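Local coordinates for protein actibind (Aspergillus niger, PDB 3D3Z) that cleaves RNA as a T2-family ribonuclease, probably without strict base specificity and with a preference for adenylic acid, at residues C66-S69 with R70-S73; W108-E111 with W112-G116. One frame throughout, in Å; residues are numbered along the deposited sequence.

Contact 1. Residues C66-S69 with R70-S73; sequences CDES and REYS. With NAG (2-acetamido-2-deoxy-beta-D-glucopyranose), chain B.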
ATOM      1  N   CYS A  66      -8.928  -5.258 -13.644  1.00 26.01           N
ATOM      2  CA  CYS A  66      -9.284  -6.698 -13.851  1.00 25.81           C
ATOM      3  C   CYS A  66     -10.799  -6.958 -13.882  1.00 25.66           C
ATOM      4  O   CYS A  66     -11.247  -8.036 -14.278  1.00 26.76           O
ATOM      5  CB  CYS A  66      -8.657  -7.582 -12.783  1.00 25.95           C
ATOM      6  SG  CYS A  66      -6.862  -7.737 -12.738  1.00 28.54           S
ATOM      7  N   ASP A  67     -11.609  -5.978 -13.518  1.00 25.11           N
ATOM      8  CA  ASP A  67     -13.069  -6.183 -13.580  1.00 25.37           C
ATOM      9  C   ASP A  67     -13.835  -4.916 -13.752  1.00 24.74           C
ATOM     10  O   ASP A  67     -14.174  -4.237 -12.785  1.00 24.42           O
ATOM     11  CB  ASP A  67     -13.563  -6.918 -12.347  1.00 24.61           C
ATOM     12  CG  ASP A  67     -15.035  -7.334 -12.433  1.00 26.18           C
ATOM     13  OD1 ASP A  67     -15.760  -6.985 -13.405  1.00 25.64           O
ATOM     14  OD2 ASP A  67     -15.455  -8.025 -11.481  1.00 26.14           O
ATOM     15  N   GLU A  68     -14.183  -4.664 -15.004  1.00 25.79           N
ATOM     16  CA  GLU A  68     -14.871  -3.476 -15.394  1.00 28.04           C
ATOM     17  C   GLU A  68     -16.242  -3.360 -14.745  1.00 26.62           C
ATOM     18  O   GLU A  68     -16.721  -2.260 -14.513  1.00 26.70           O
ATOM     19  CB  GLU A  68     -15.014  -3.453 -16.912  1.00 28.36           C
ATOM     20  CG  GLU A  68     -15.583  -2.156 -17.417  1.00 33.93           C
ATOM     21  CD  GLU A  68     -15.668  -2.091 -18.928  1.00 35.26           C
ATOM     22  OE1 GLU A  68     -15.268  -3.098 -19.612  1.00 46.02           O
ATOM     23  OE2 GLU A  68     -16.153  -1.023 -19.414  1.00 45.19           O
ATOM     24  N   SER A  69     -16.838  -4.487 -14.414  1.00 26.25           N
ATOM     25  CA  SER A  69     -18.140  -4.501 -13.791  1.00 25.86           C
ATOM     26  C   SER A  69     -18.134  -4.063 -12.323  1.00 24.69           C
ATOM     27  O   SER A  69     -19.156  -3.869 -11.752  1.00 24.52           O
ATOM     28  CB  SER A  69     -18.756  -5.890 -13.908  1.00 26.49           C
ATOM     29  OG  SER A  69     -18.220  -6.747 -12.960  1.00 25.90           O
ATOM     30  N   ARG A  70     -16.947  -3.972 -11.749  1.00 23.63           N
ATOM     31  CA  ARG A  70     -16.754  -3.535 -10.402  1.00 23.15           C
ATOM     32  C   ARG A  70     -15.843  -2.311 -10.328  1.00 22.87           C
ATOM     33  O   ARG A  70     -15.179  -2.156  -9.371  1.00 21.70           O
ATOM     34  CB  ARG A  70     -16.207  -4.660  -9.493  1.00 23.29           C
ATOM     35  CG  ARG A  70     -17.239  -5.781  -9.181  1.00 22.44           C
ATOM     36  CD  ARG A  70     -16.732  -6.741  -8.155  1.00 24.70           C
ATOM     37  NE  ARG A  70     -15.495  -7.331  -8.576  1.00 24.08           N
ATOM     38  CZ  ARG A  70     -14.366  -7.345  -7.882  1.00 20.39           C
ATOM     39  NH1 ARG A  70     -14.281  -6.847  -6.660  1.00 19.80           N
ATOM     40  NH2 ARG A  70     -13.326  -7.923  -8.439  1.00 22.44           N
ATOM     41  N   GLU A  71     -15.848  -1.489 -11.355  1.00 22.25           N
ATOM     42  CA  GLU A  71     -15.171  -0.189 -11.346  1.00 23.16           C
ATOM     43  C   GLU A  71     -16.157   0.912 -11.036  1.00 23.01           C
ATOM     44  O   GLU A  71     -17.290   0.887 -11.487  1.00 23.33           O
ATOM     45  CB  GLU A  71     -14.490   0.083 -12.679  1.00 23.14           C
ATOM     46  CG  GLU A  71     -13.267  -0.761 -12.931  1.00 24.30           C
ATOM     47  CD  GLU A  71     -12.667  -0.425 -14.295  1.00 27.42           C
ATOM     48  OE1 GLU A  71     -12.917   0.690 -14.779  1.00 35.44           O
ATOM     49  OE2 GLU A  71     -12.015  -1.276 -14.906  1.00 28.69           O
ATOM     50  N   TYR A  72     -15.728   1.864 -10.213  1.00 21.22           N
ATOM     51  CA  TYR A  72     -16.608   2.840  -9.627  1.00 21.56           C
ATOM     52  C   TYR A  72     -16.041   4.225  -9.769  1.00 21.88           C
ATOM     53  O   TYR A  72     -14.815   4.414  -9.893  1.00 21.78           O
ATOM     54  CB  TYR A  72     -16.833   2.510  -8.137  1.00 21.58           C
ATOM     55  CG  TYR A  72     -17.493   1.148  -8.003  1.00 21.38           C
ATOM     56  CD1 TYR A  72     -18.795   0.954  -8.471  1.00 22.52           C
ATOM     57  CD2 TYR A  72     -16.824   0.067  -7.466  1.00 24.20           C
ATOM     58  CE1 TYR A  72     -19.419  -0.277  -8.395  1.00 22.16           C
ATOM     59  CE2 TYR A  72     -17.435  -1.184  -7.386  1.00 21.43           C
ATOM     60  CZ  TYR A  72     -18.736  -1.343  -7.859  1.00 23.28           C
ATOM     61  OH  TYR A  72     -19.349  -2.581  -7.790  1.00 21.36           O
ATOM     62  N   SER A  73     -16.958   5.177  -9.765  1.00 22.00           N
ATOM     63  CA  SER A  73     -16.626   6.589  -9.785  1.00 22.87           C
ATOM     64  C   SER A  73     -17.268   7.298  -8.617  1.00 21.06           C
ATOM     65  O   SER A  73     -17.547   8.492  -8.664  1.00 22.11           O
ATOM     66  CB  SER A  73     -17.035   7.190 -11.139  1.00 23.48           C
ATOM     67  OG  SER A  73     -18.445   7.195 -11.295  1.00 28.10           O
TER
HETATM   68  C1  NAG B   1     -21.868   3.856  -6.550  1.00 22.45           C
HETATM   69  C2  NAG B   1     -23.236   3.665  -5.849  1.00 23.39           C
HETATM   70  C3  NAG B   1     -23.789   2.287  -6.191  1.00 26.72           C
HETATM   71  C4  NAG B   1     -23.762   2.043  -7.674  1.00 26.86           C
HETATM   72  C5  NAG B   1     -22.340   2.267  -8.217  1.00 24.76           C
HETATM   73  C6  NAG B   1     -22.196   1.986  -9.712  1.00 26.88           C
HETATM   74  C7  NAG B   1     -23.466   4.829  -3.704  1.00 21.94           C
HETATM   75  C8  NAG B   1     -23.423   4.807  -2.201  1.00 25.34           C
HETATM   76  N2  NAG B   1     -23.123   3.743  -4.406  1.00 22.63           N
HETATM   77  O3  NAG B   1     -25.090   2.133  -5.647  1.00 27.79           O
HETATM   78  O4  NAG B   1     -24.191   0.709  -7.820  1.00 30.25           O
HETATM   79  O5  NAG B   1     -21.959   3.605  -7.928  1.00 22.74           O
HETATM   80  O6  NAG B   1     -23.137   2.747 -10.432  1.00 31.42           O
HETATM   81  O7  NAG B   1     -23.799   5.874  -4.254  1.00 29.15           O
HETATM   82  O   HOH W   1     -13.336  -9.834 -10.413  1.00 36.26           O
HETATM   83  O   HOH W   2     -19.660  -0.748 -11.958  1.00 41.43           O

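Contact 2. Residues W108-E111 with W112-G116; sequences WEHE and WNKHG. With D3Z (1-(5-deoxy-beta-L-xylofuranosyl)pyrimidine-2,4(1H,3H)-dione), chain E; PO4 (phosphate ion), chain D.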
ATOM      1  N   TRP A 108      -8.561   7.729  -5.345  1.00 16.30           N
ATOM      2  CA  TRP A 108      -9.132   6.508  -4.725  1.00 16.93           C
ATOM      3  C   TRP A 108      -9.848   5.604  -5.740  1.00 15.76           C
ATOM      4  O   TRP A 108      -9.688   4.371  -5.760  1.00 15.99           O
ATOM      5  CB  TRP A 108     -10.028   6.890  -3.551  1.00 17.41           C
ATOM      6  CG  TRP A 108      -9.383   7.714  -2.528  1.00 16.96           C
ATOM      7  CD1 TRP A 108      -8.040   7.705  -2.171  1.00 16.80           C
ATOM      8  CD2 TRP A 108     -10.027   8.619  -1.617  1.00 18.50           C
ATOM      9  NE1 TRP A 108      -7.824   8.592  -1.132  1.00 15.41           N
ATOM     10  CE2 TRP A 108      -9.023   9.142  -0.762  1.00 18.90           C
ATOM     11  CE3 TRP A 108     -11.361   9.028  -1.433  1.00 16.94           C
ATOM     12  CZ2 TRP A 108      -9.294  10.063   0.198  1.00 17.74           C
ATOM     13  CZ3 TRP A 108     -11.635   9.971  -0.451  1.00 16.73           C
ATOM     14  CH2 TRP A 108     -10.608  10.460   0.365  1.00 17.24           C
ATOM     15  N   GLU A 109     -10.618   6.242  -6.635  1.00 16.26           N
ATOM     16  CA  GLU A 109     -11.160   5.515  -7.807  1.00 17.67           C
ATOM     17  C   GLU A 109     -10.063   4.788  -8.529  1.00 17.73           C
ATOM     18  O   GLU A 109     -10.163   3.589  -8.844  1.00 15.00           O
ATOM     19  CB  GLU A 109     -11.849   6.465  -8.777  1.00 17.37           C
ATOM     20  CG  GLU A 109     -13.188   7.011  -8.286  1.00 19.56           C
ATOM     21  CD  GLU A 109     -13.695   8.156  -9.153  1.00 18.97           C
ATOM     22  OE1 GLU A 109     -13.177   8.257 -10.270  1.00 24.88           O
ATOM     23  OE2 GLU A 109     -14.573   8.940  -8.704  1.00 19.62           O
ATOM     24  N   HIS A 110      -9.005   5.512  -8.862  1.00 17.30           N
ATOM     25  CA  HIS A 110      -7.867   4.907  -9.596  1.00 16.58           C
ATOM     26  C   HIS A 110      -7.295   3.679  -8.908  1.00 14.65           C
ATOM     27  O   HIS A 110      -7.112   2.611  -9.512  1.00 15.36           O
ATOM     28  CB  HIS A 110      -6.770   5.959  -9.856  1.00 15.48           C
ATOM     29  CG  HIS A 110      -5.535   5.392 -10.485  1.00 17.45           C
ATOM     30  ND1 HIS A 110      -5.486   5.014 -11.806  1.00 20.79           N
ATOM     31  CD2 HIS A 110      -4.315   5.112  -9.966  1.00 18.41           C
ATOM     32  CE1 HIS A 110      -4.302   4.498 -12.074  1.00 20.09           C
ATOM     33  NE2 HIS A 110      -3.557   4.576 -10.983  1.00 16.99           N
ATOM     34  N   GLU A 111      -7.001   3.810  -7.618  1.00 15.45           N
ATOM     35  CA  GLU A 111      -6.443   2.691  -6.908  1.00 15.81           C
ATOM     36  C   GLU A 111      -7.361   1.453  -6.839  1.00 15.54           C
ATOM     37  O   GLU A 111      -6.907   0.335  -7.101  1.00 16.14           O
ATOM     38  CB  GLU A 111      -5.988   3.106  -5.530  1.00 14.96           C
ATOM     39  CG  GLU A 111      -4.721   4.058  -5.613  1.00 15.36           C
ATOM     40  CD  GLU A 111      -3.522   3.453  -6.334  1.00 18.29           C
ATOM     41  OE1 GLU A 111      -3.244   2.277  -6.046  1.00 15.99           O
ATOM     42  OE2 GLU A 111      -2.860   4.147  -7.159  1.00 18.95           O
ATOM     43  N   TRP A 112      -8.621   1.659  -6.503  1.00 16.68           N
ATOM     44  CA  TRP A 112      -9.614   0.553  -6.444  1.00 16.22           C
ATOM     45  C   TRP A 112      -9.739  -0.062  -7.853  1.00 16.38           C
ATOM     46  O   TRP A 112      -9.615  -1.291  -8.047  1.00 16.27           O
ATOM     47  CB  TRP A 112     -11.029   1.043  -5.894  1.00 16.22           C
ATOM     48  CG  TRP A 112     -11.985  -0.033  -6.205  1.00 17.21           C
ATOM     49  CD1 TRP A 112     -12.888  -0.075  -7.229  1.00 17.44           C
ATOM     50  CD2 TRP A 112     -11.986  -1.342  -5.620  1.00 17.23           C
ATOM     51  NE1 TRP A 112     -13.507  -1.303  -7.265  1.00 18.49           N
ATOM     52  CE2 TRP A 112     -12.930  -2.120  -6.318  1.00 20.01           C
ATOM     53  CE3 TRP A 112     -11.270  -1.929  -4.572  1.00 16.79           C
ATOM     54  CZ2 TRP A 112     -13.190  -3.452  -5.991  1.00 17.28           C
ATOM     55  CZ3 TRP A 112     -11.497  -3.264  -4.282  1.00 16.91           C
ATOM     56  CH2 TRP A 112     -12.453  -4.001  -4.983  1.00 17.77           C
ATOM     57  N   ASN A 113     -10.073   0.782  -8.830  1.00 16.18           N
ATOM     58  CA  ASN A 113     -10.313   0.296 -10.210  1.00 17.17           C
ATOM     59  C   ASN A 113      -9.150  -0.415 -10.818  1.00 18.02           C
ATOM     60  O   ASN A 113      -9.321  -1.441 -11.459  1.00 16.24           O
ATOM     61  CB  ASN A 113     -10.783   1.429 -11.150  1.00 18.12           C
ATOM     62  CG  ASN A 113     -12.090   2.045 -10.694  1.00 19.45           C
ATOM     63  OD1 ASN A 113     -12.842   1.434  -9.907  1.00 19.12           O
ATOM     64  ND2 ASN A 113     -12.365   3.273 -11.150  1.00 17.31           N
ATOM     65  N   LYS A 114      -7.966   0.142 -10.681  1.00 18.16           N
ATOM     66  CA  LYS A 114      -6.760  -0.450 -11.283  1.00 18.90           C
ATOM     67  C   LYS A 114      -6.284  -1.678 -10.558  1.00 17.96           C
ATOM     68  O   LYS A 114      -5.948  -2.696 -11.169  1.00 17.34           O
ATOM     69  CB  LYS A 114      -5.600   0.582 -11.277  1.00 19.57           C
ATOM     70  CG  LYS A 114      -4.309   0.065 -11.914  1.00 19.03           C
ATOM     71  CD  LYS A 114      -3.322   1.187 -12.284  1.00 19.27           C
ATOM     72  CE  LYS A 114      -2.139   0.616 -13.087  1.00 20.76           C
ATOM     73  NZ  LYS A 114      -1.020   1.583 -13.191  1.00 19.17           N
ATOM     74  N   HIS A 115      -6.179  -1.568  -9.246  1.00 18.29           N
ATOM     75  CA  HIS A 115      -5.541  -2.593  -8.428  1.00 18.11           C
ATOM     76  C   HIS A 115      -6.456  -3.436  -7.487  1.00 18.61           C
ATOM     77  O   HIS A 115      -6.280  -4.649  -7.392  1.00 18.36           O
ATOM     78  CB  HIS A 115      -4.466  -1.935  -7.562  1.00 19.96           C
ATOM     79  CG  HIS A 115      -3.281  -1.418  -8.336  1.00 19.13           C
ATOM     80  ND1 HIS A 115      -2.429  -2.248  -9.056  1.00 20.63           N
ATOM     81  CD2 HIS A 115      -2.789  -0.162  -8.472  1.00 20.07           C
ATOM     82  CE1 HIS A 115      -1.462  -1.513  -9.587  1.00 21.48           C
ATOM     83  NE2 HIS A 115      -1.672  -0.241  -9.269  1.00 20.40           N
ATOM     84  N   GLY A 116      -7.376  -2.797  -6.773  1.00 18.69           N
ATOM     85  CA  GLY A 116      -8.344  -3.508  -5.889  1.00 19.43           C
ATOM     86  C   GLY A 116      -9.109  -4.599  -6.654  1.00 20.43           C
ATOM     87  O   GLY A 116      -9.326  -5.690  -6.123  1.00 21.30           O
TER
HETATM   88  N1  D3Z E 252      -0.619  10.712  -7.662  0.50 41.40           N
HETATM   89  C2  D3Z E 252      -1.832  11.224  -7.161  0.50 40.68           C
HETATM   90  N3  D3Z E 252      -1.905  11.610  -5.891  0.50 40.48           N
HETATM   91  C4  D3Z E 252      -0.862  11.517  -5.064  0.50 40.63           C
HETATM   92  C5  D3Z E 252       0.319  11.018  -5.545  0.50 41.14           C
HETATM   93  C6  D3Z E 252       0.435  10.612  -6.868  0.50 41.09           C
HETATM   94  O2  D3Z E 252      -2.844  11.330  -7.885  0.50 40.41           O
HETATM   95  O4  D3Z E 252      -0.913  11.883  -3.872  0.50 40.47           O
HETATM   96  C1' D3Z E 252      -0.512  10.273  -9.031  0.50 41.89           C
HETATM   97  C2' D3Z E 252      -1.920   9.908  -9.454  0.50 44.08           C
HETATM   98  O2' D3Z E 252      -2.395  10.848 -10.435  0.50 45.72           O
HETATM   99  C3' D3Z E 252      -1.854   8.465  -9.921  0.50 43.14           C
HETATM  100  C4' D3Z E 252      -0.406   8.026  -9.795  0.50 44.13           C
HETATM  101  O3' D3Z E 252      -2.663   7.636  -9.103  0.50 43.55           O
HETATM  102  O4' D3Z E 252       0.295   9.084  -9.113  0.50 44.33           O
HETATM  103  C5' D3Z E 252      -0.339   6.699  -9.047  0.50 43.85           C
HETATM  104  P   PO4 D 251      -0.402   3.122  -9.596  1.00 20.80           P
HETATM  105  O1  PO4 D 251      -0.266   1.800 -10.367  1.00 19.13           O
HETATM  106  O2  PO4 D 251       1.001   3.557  -9.277  1.00 24.44           O
HETATM  107  O3  PO4 D 251      -1.277   2.909  -8.380  1.00 22.57           O
HETATM  108  O4  PO4 D 251      -1.142   3.994 -10.575  1.00 18.37           O

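Contact 1. Residues C66-S69 with R70-S73
Arg70 offers the edge of its guanidinium group to Asp67. OD2 of Asp67 lies in the guanidinium plane, 3.0 Å from Arg70 NE, in a salt bridge that is also a hydrogen bond with an N-H...O angle of 161°. Asp67 also forms an Asx turn, which overlaps the short 3-10 segment 68-69. Seen from Asp67 the arginine approaches from above the carboxylate, and the two planes stand 62° apart. The ring of Tyr72 also uses an edge: C6 of an N-acetylglucosamine lies near its plane, 3.8 Å from CD1. Tyr72 OH is hydrogen-bonded to Gln133.

In the Asx turn, Asp67 CG is anti to the backbone N (chi1 -172°), which brings OD1 to Ser69. There OD1 accepts from Ser69 N at 2.9 Å and from Ser69 OG at 2.5 Å, both on the same face of the carboxylate. Two backbone bonds of the i to i+3 kind run alongside: Arg70 N to Asp67 O, and a weak one from Glu71 N to Glu68 O.

Arg70 NH1 makes a second salt bridge to Glu135, so the guanidinium has two acidic partners. One water completes the pairing: it donates to Asp67 OD2 and accepts from Arg70 NH2 at 2.7 Å.

Contact 2. Residues W108-E111 with W112-G116
His110, Lys114 and His115 converge on one phosphate ion, probably taken up from the crystallisation liquor. His110 NE2 donates to its O4 at 2.5 Å, in a nearly straight bond (170°). His115 NE2 donates to O1 at 2.7 Å, and Lys114 NZ reaches the same O1 at 2.9 Å. The phosphate lies at the edge of both imidazole rings. Lys114 is extended, with CG anti to the backbone N (chi1 -179°), and this carries NZ alongside His110 to the anion. Glu111 OE1 is hydrogen-bonded to Trp54. His110 also meets the bound uracil nucleoside analogue, with CD2 3.1 Å from its O3'.

Van der Waals contacts run between these side chains. Lys114 CD lies 3.5 Å from His110 CE1, and Lys114 CB sits over one face of that ring, towards its rim. Lys114 CG lies over the centre of the His115 ring, which also stacks on Trp54. Glu111 and His115 point the same way; OE1 of Glu111 meets the ring carbon CD2 of His115 at 3.5 Å, oblique to the ring. Trp112 has Gly116 C over one face of its indole.

The backbone bonds are helical. Trp112, Asn113 and Lys114 each donate to the carbonyl four residues back. Glu111 O accepts twice, from His115 N at 3.0 Å and from Gly116 N at 3.2 Å, the latter marking a wider pi-type turn.

The arrangement is the active-site helix of the RNase T2 fold, with Glu111 and His115 as predicted catalytic residues.

In the fold
Contact 1 lies in the loop between strand 49-56 and helix 75-81; contact 2 is the later part of helix 104-116. Their centres are 9 Å apart, and they touch directly. Trp112 NE1 probably donates to Arg70 O at 2.8 Å, and Tyr72 N probably donates to Asn113 OD1 at 2.9 Å. The loop therefore lies against one side of the helix, while His110, Lys114 and His115 bind the phosphate from another. The side chain of Glu71 stays about 10 Å from that of His115. The side chain of Glu71 is about 14 Å from the bound D3Z. Contact 1 meets the glycan instead. The side chain of Glu111 is about 4 Å from that of His51, also predicted to be catalytic.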